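Local coordinates for pvivax hypothetical protein (Plasmodium vivax, PDB 2B30) that probably acts as a metal-dependent phosphatase of the haloacid dehalogenase superfamily, and carries a calcium ion at its acidic metal site, at residues S239-N251 with N258-A272. Residues are numbered along the deposited sequence; the frame is centred on the assembly and turned at random.
Sequences SNDQVLVVGDAEN and NFKYSFAVANATDSA. With CA (calcium ion), chain E.
Two neighbouring parallel strands of the HAD core sheet, 243-247 and 261-264, meet here, their axes 13° apart. A ladder of backbone bonds fixes the register: Val245 N to Tyr261 O, Phe263 N to Val245 O (2.8 Å), Gly247 N to Phe263 O and Val265 N to Gly247 O. Helix 253-257 connects the strands in a beta-alpha-beta crossover, as expected of a Rossmann-like HAD domain. On one sheet face, Leu244 sends CD1 to within 3.5 Å of Phe263 CE2, the two side chains crossing at about a right angle, and helix 288-297 packs on Leu244, Val246 and Phe263. On the other face, Val245 CG1 lies beside Ser262 CB, 3.4 Å away.

At the start of strand 243-247, Val243 CG1 sits 3.8 Å from the Phe259 ring centroid and 17° off its normal, a CH-pi contact placed toward the rim of that face. Ahead of the strands, Asn240 swings its amide away from its own backbone nitrogen (chi1 176°), which carries ND2 to Asn258 O at 2.6 Å; the acceptor lies within the amide plane, and ND2 within the carbonyl plane. Lys260, also ahead of the strands and bent at chi3, brings NZ nearly in line with the C-O bond of Asp241 OD1 in a 2.7 Å salt bridge. A water bridges Asn240 O and Val243 O to Tyr261 N.

Past the C-terminal ends of the strands, the chain reaches the metal site. Asp248 OD1 binds calcium at 2.6 Å, with Asp33 and Asp35 supplying further ligands. Its backbone is held too: Thr269 N, just before helix 270-275, donates to Asp248 O at 2.7 Å, and Asp252 accepts a hydrogen bond from Asp248 N. Val265 CG2 packs against the side-chain carbon Asp248 CB.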
loop_
_atom_site.group_PDB
_atom_site.type_symbol
_atom_site.label_atom_id
_atom_site.label_comp_id
_atom_site.label_asym_id
_atom_site.label_seq_id
_atom_site.Cartn_x
_atom_site.Cartn_y
_atom_site.Cartn_z
ATOM N N SER A 239 12.868 10.083 -4.884
ATOM C CA SER A 239 12.394 9.902 -3.513
ATOM C C SER A 239 10.958 10.427 -3.351
ATOM O O SER A 239 10.490 11.209 -4.159
ATOM C CB SER A 239 13.340 10.606 -2.542
ATOM O OG SER A 239 13.206 12.015 -2.656
ATOM N N ASN A 240 10.265 9.967 -2.316
ATOM C CA ASN A 240 8.902 10.405 -2.009
ATOM C C ASN A 240 8.812 11.939 -1.869
ATOM O O ASN A 240 7.940 12.559 -2.447
ATOM C CB ASN A 240 8.426 9.696 -0.731
ATOM C CG ASN A 240 7.047 10.151 -0.269
ATOM O OD1 ASN A 240 6.792 11.351 -0.070
ATOM N ND2 ASN A 240 6.152 9.185 -0.068
ATOM N N ASP A 241 9.716 12.525 -1.087
ATOM C CA ASP A 241 9.946 13.981 -1.044
ATOM C C ASP A 241 9.715 14.678 -2.384
ATOM O O ASP A 241 9.218 15.798 -2.418
ATOM C CB ASP A 241 11.423 14.276 -0.671
ATOM C CG ASP A 241 11.629 14.626 0.789
ATOM O OD1 ASP A 241 10.682 15.063 1.483
ATOM O OD2 ASP A 241 12.781 14.485 1.243
ATOM N N GLN A 242 10.149 14.041 -3.473
ATOM C CA GLN A 242 10.196 14.679 -4.791
ATOM C C GLN A 242 8.972 14.423 -5.661
ATOM O O GLN A 242 8.937 14.833 -6.812
ATOM C CB GLN A 242 11.439 14.206 -5.531
ATOM C CG GLN A 242 12.713 14.565 -4.812
ATOM C CD GLN A 242 13.909 13.862 -5.380
ATOM O OE1 GLN A 242 13.832 12.692 -5.732
ATOM N NE2 GLN A 242 15.030 14.569 -5.467
ATOM N N VAL A 243 7.963 13.768 -5.107
ATOM C CA VAL A 243 6.817 13.336 -5.885
ATOM C C VAL A 243 5.613 14.206 -5.577
ATOM O O VAL A 243 5.210 14.291 -4.418
ATOM C CB VAL A 243 6.479 11.864 -5.557
ATOM C CG1 VAL A 243 5.225 11.431 -6.280
ATOM C CG2 VAL A 243 7.651 10.962 -5.924
ATOM N N LEU A 244 5.047 14.846 -6.602
ATOM C CA LEU A 244 3.775 15.550 -6.460
ATOM C C LEU A 244 2.670 14.808 -7.193
ATOM O O LEU A 244 2.804 14.486 -8.374
ATOM C CB LEU A 244 3.841 16.985 -6.983
ATOM C CG LEU A 244 2.471 17.706 -7.034
ATOM C CD1 LEU A 244 2.542 19.047 -6.361
ATOM C CD2 LEU A 244 1.937 17.840 -8.448
ATOM N N VAL A 245 1.557 14.603 -6.495
ATOM C CA VAL A 245 0.474 13.757 -6.979
ATOM C C VAL A 245 -0.883 14.453 -6.799
ATOM O O VAL A 245 -1.073 15.220 -5.848
ATOM C CB VAL A 245 0.499 12.376 -6.264
ATOM C CG1 VAL A 245 0.224 12.514 -4.791
ATOM C CG2 VAL A 245 -0.492 11.418 -6.888
ATOM N N VAL A 246 -1.810 14.185 -7.718
ATOM C CA VAL A 246 -3.131 14.797 -7.685
ATOM C C VAL A 246 -4.203 13.802 -8.176
ATOM O O VAL A 246 -3.982 13.067 -9.135
ATOM C CB VAL A 246 -3.141 16.175 -8.466
ATOM C CG1 VAL A 246 -2.813 15.997 -9.928
ATOM C CG2 VAL A 246 -4.475 16.894 -8.303
ATOM N N GLY A 247 -5.353 13.770 -7.502
ATOM C CA GLY A 247 -6.387 12.773 -7.798
ATOM C C GLY A 247 -7.759 13.093 -7.225
ATOM O O GLY A 247 -7.985 14.197 -6.728
ATOM N N ASP A 248 -8.678 12.130 -7.288
ATOM C CA ASP A 248 -10.077 12.427 -7.006
ATOM C C ASP A 248 -10.930 11.310 -6.415
ATOM O O ASP A 248 -11.936 11.603 -5.765
ATOM C CB ASP A 248 -10.759 12.916 -8.289
ATOM C CG ASP A 248 -10.993 11.803 -9.278
ATOM O OD1 ASP A 248 -10.009 11.185 -9.719
ATOM O OD2 ASP A 248 -12.163 11.531 -9.611
ATOM N N ALA A 249 -10.548 10.053 -6.628
ATOM C CA ALA A 249 -11.450 8.930 -6.390
ATOM C C ALA A 249 -10.838 7.831 -5.501
ATOM O O ALA A 249 -9.727 7.971 -4.974
ATOM C CB ALA A 249 -11.881 8.358 -7.732
ATOM N N GLU A 250 -11.582 6.739 -5.344
ATOM C CA GLU A 250 -11.168 5.607 -4.523
ATOM C C GLU A 250 -9.820 4.995 -4.946
ATOM O O GLU A 250 -8.998 4.633 -4.090
ATOM C CB GLU A 250 -12.254 4.528 -4.546
ATOM C CG GLU A 250 -12.150 3.510 -3.431
ATOM C CD GLU A 250 -13.301 2.519 -3.448
ATOM O OE1 GLU A 250 -13.479 1.812 -4.469
ATOM O OE2 GLU A 250 -14.029 2.447 -2.432
ATOM N N ASN A 251 -9.588 4.884 -6.253
ATOM C CA ASN A 251 -8.345 4.288 -6.758
ATOM C C ASN A 251 -7.130 5.232 -6.714
ATOM O O ASN A 251 -6.042 4.872 -7.187
ATOM C CB ASN A 251 -8.545 3.719 -8.174
ATOM C CG ASN A 251 -8.826 4.782 -9.201
ATOM O OD1 ASN A 251 -9.311 5.865 -8.879
ATOM N ND2 ASN A 251 -8.516 4.483 -10.448
ATOM N N ASN A 258 0.111 8.220 0.888
ATOM C CA ASN A 258 1.534 7.924 1.100
ATOM C C ASN A 258 2.517 8.944 0.520
ATOM O O ASN A 258 3.729 8.811 0.693
ATOM C CB ASN A 258 1.866 6.525 0.584
ATOM C CG ASN A 258 1.083 5.446 1.299
ATOM O OD1 ASN A 258 -0.065 5.207 0.976
ATOM N ND2 ASN A 258 1.699 4.792 2.269
ATOM N N PHE A 259 2.009 9.966 -0.153
ATOM C CA PHE A 259 2.865 11.018 -0.653
ATOM C C PHE A 259 2.619 12.322 0.098
ATOM O O PHE A 259 1.551 12.516 0.691
ATOM C CB PHE A 259 2.679 11.162 -2.152
ATOM C CG PHE A 259 3.332 10.061 -2.932
ATOM C CD1 PHE A 259 4.722 9.923 -2.929
ATOM C CD2 PHE A 259 2.576 9.152 -3.660
ATOM C CE1 PHE A 259 5.347 8.898 -3.636
ATOM C CE2 PHE A 259 3.193 8.118 -4.363
ATOM C CZ PHE A 259 4.582 7.994 -4.347
ATOM N N LYS A 260 3.635 13.188 0.107
ATOM C CA LYS A 260 3.623 14.407 0.913
ATOM C C LYS A 260 2.946 15.535 0.177
ATOM O O LYS A 260 2.121 16.234 0.749
ATOM C CB LYS A 260 5.048 14.847 1.291
ATOM C CG LYS A 260 5.096 16.058 2.247
ATOM C CD LYS A 260 6.494 16.636 2.371
ATOM C CE LYS A 260 7.362 15.812 3.266
ATOM N NZ LYS A 260 8.808 16.126 3.121
ATOM N N TYR A 261 3.315 15.733 -1.080
ATOM C CA TYR A 261 2.721 16.797 -1.875
ATOM C C TYR A 261 1.572 16.225 -2.685
ATOM O O TYR A 261 1.637 16.160 -3.916
ATOM C CB TYR A 261 3.782 17.484 -2.743
ATOM C CG TYR A 261 4.907 17.985 -1.882
ATOM C CD1 TYR A 261 4.709 19.029 -0.990
ATOM C CD2 TYR A 261 6.150 17.378 -1.906
ATOM C CE1 TYR A 261 5.730 19.467 -0.161
ATOM C CE2 TYR A 261 7.174 17.814 -1.090
ATOM C CZ TYR A 261 6.963 18.849 -0.220
ATOM O OH TYR A 261 8.003 19.254 0.590
ATOM N N SER A 262 0.526 15.815 -1.962
ATOM C CA SER A 262 -0.636 15.169 -2.555
ATOM C C SER A 262 -1.821 16.104 -2.511
ATOM O O SER A 262 -2.117 16.730 -1.480
ATOM C CB SER A 262 -0.971 13.849 -1.849
ATOM O OG SER A 262 -1.416 14.047 -0.517
ATOM N N PHE A 263 -2.506 16.194 -3.641
ATOM C CA PHE A 263 -3.564 17.169 -3.804
ATOM C C PHE A 263 -4.819 16.528 -4.358
ATOM O O PHE A 263 -4.754 15.772 -5.326
ATOM C CB PHE A 263 -3.073 18.283 -4.723
ATOM C CG PHE A 263 -1.984 19.112 -4.115
ATOM C CD1 PHE A 263 -2.289 20.223 -3.344
ATOM C CD2 PHE A 263 -0.656 18.766 -4.282
ATOM C CE1 PHE A 263 -1.280 20.982 -2.763
ATOM C CE2 PHE A 263 0.350 19.519 -3.705
ATOM C CZ PHE A 263 0.035 20.628 -2.941
ATOM N N ALA A 264 -5.958 16.823 -3.731
ATOM C CA ALA A 264 -7.255 16.373 -4.245
ATOM C C ALA A 264 -7.991 17.531 -4.900
ATOM O O ALA A 264 -8.074 18.615 -4.341
ATOM C CB ALA A 264 -8.090 15.776 -3.146
ATOM N N VAL A 265 -8.514 17.299 -6.098
ATOM C CA VAL A 265 -9.305 18.321 -6.787
ATOM C C VAL A 265 -10.550 18.677 -5.976
ATOM O O VAL A 265 -11.033 17.876 -5.173
ATOM C CB VAL A 265 -9.735 17.877 -8.213
ATOM C CG1 VAL A 265 -8.613 18.081 -9.210
ATOM C CG2 VAL A 265 -10.209 16.421 -8.229
ATOM N N ALA A 266 -11.057 19.887 -6.198
ATOM C CA ALA A 266 -12.295 20.364 -5.565
ATOM C C ALA A 266 -13.445 19.375 -5.723
ATOM O O ALA A 266 -14.260 19.206 -4.803
ATOM C CB ALA A 266 -12.691 21.693 -6.157
ATOM N N ASN A 267 -13.510 18.724 -6.884
ATOM C CA ASN A 267 -14.546 17.716 -7.145
ATOM C C ASN A 267 -14.227 16.306 -6.628
ATOM O O ASN A 267 -14.939 15.357 -6.936
ATOM C CB ASN A 267 -14.874 17.654 -8.640
ATOM C CG ASN A 267 -13.645 17.502 -9.510
ATOM O OD1 ASN A 267 -12.877 18.445 -9.691
ATOM N ND2 ASN A 267 -13.471 16.325 -10.084
ATOM N N ALA A 268 -13.176 16.162 -5.828
ATOM C CA ALA A 268 -12.773 14.846 -5.363
ATOM C C ALA A 268 -13.808 14.265 -4.427
ATOM O O ALA A 268 -14.620 14.983 -3.855
ATOM C CB ALA A 268 -11.431 14.909 -4.676
ATOM N N THR A 269 -13.767 12.949 -4.276
ATOM C CA THR A 269 -14.635 12.259 -3.346
ATOM C C THR A 269 -14.174 12.553 -1.922
ATOM O O THR A 269 -13.006 12.837 -1.704
ATOM C CB THR A 269 -14.663 10.742 -3.637
ATOM O OG1 THR A 269 -15.681 10.133 -2.839
ATOM C CG2 THR A 269 -13.327 10.078 -3.328
ATOM N N ASP A 270 -15.090 12.501 -0.959
ATOM C CA ASP A 270 -14.773 12.883 0.429
ATOM C C ASP A 270 -13.569 12.151 0.967
ATOM O O ASP A 270 -12.748 12.737 1.662
ATOM C CB ASP A 270 -15.950 12.628 1.368
ATOM C CG ASP A 270 -17.032 13.670 1.240
ATOM O OD1 ASP A 270 -16.734 14.781 0.751
ATOM O OD2 ASP A 270 -18.183 13.378 1.638
ATOM N N SER A 271 -13.482 10.863 0.654
ATOM C CA SER A 271 -12.351 10.046 1.068
ATOM C C SER A 271 -11.019 10.575 0.513
ATOM O O SER A 271 -10.044 10.729 1.247
ATOM C CB SER A 271 -12.568 8.619 0.611
ATOM O OG SER A 271 -11.380 7.884 0.767
ATOM N N ALA A 272 -10.993 10.865 -0.782
ATOM C CA ALA A 272 -9.794 11.367 -1.434
ATOM C C ALA A 272 -9.393 12.718 -0.867
ATOM O O ALA A 272 -8.205 12.995 -0.699
ATOM C CB ALA A 272 -10.011 11.471 -2.935
HETATM CA CA CA E . -9.712 9.398 -11.576
HETATM O O HOH W 1 5.694 14.021 -1.927
#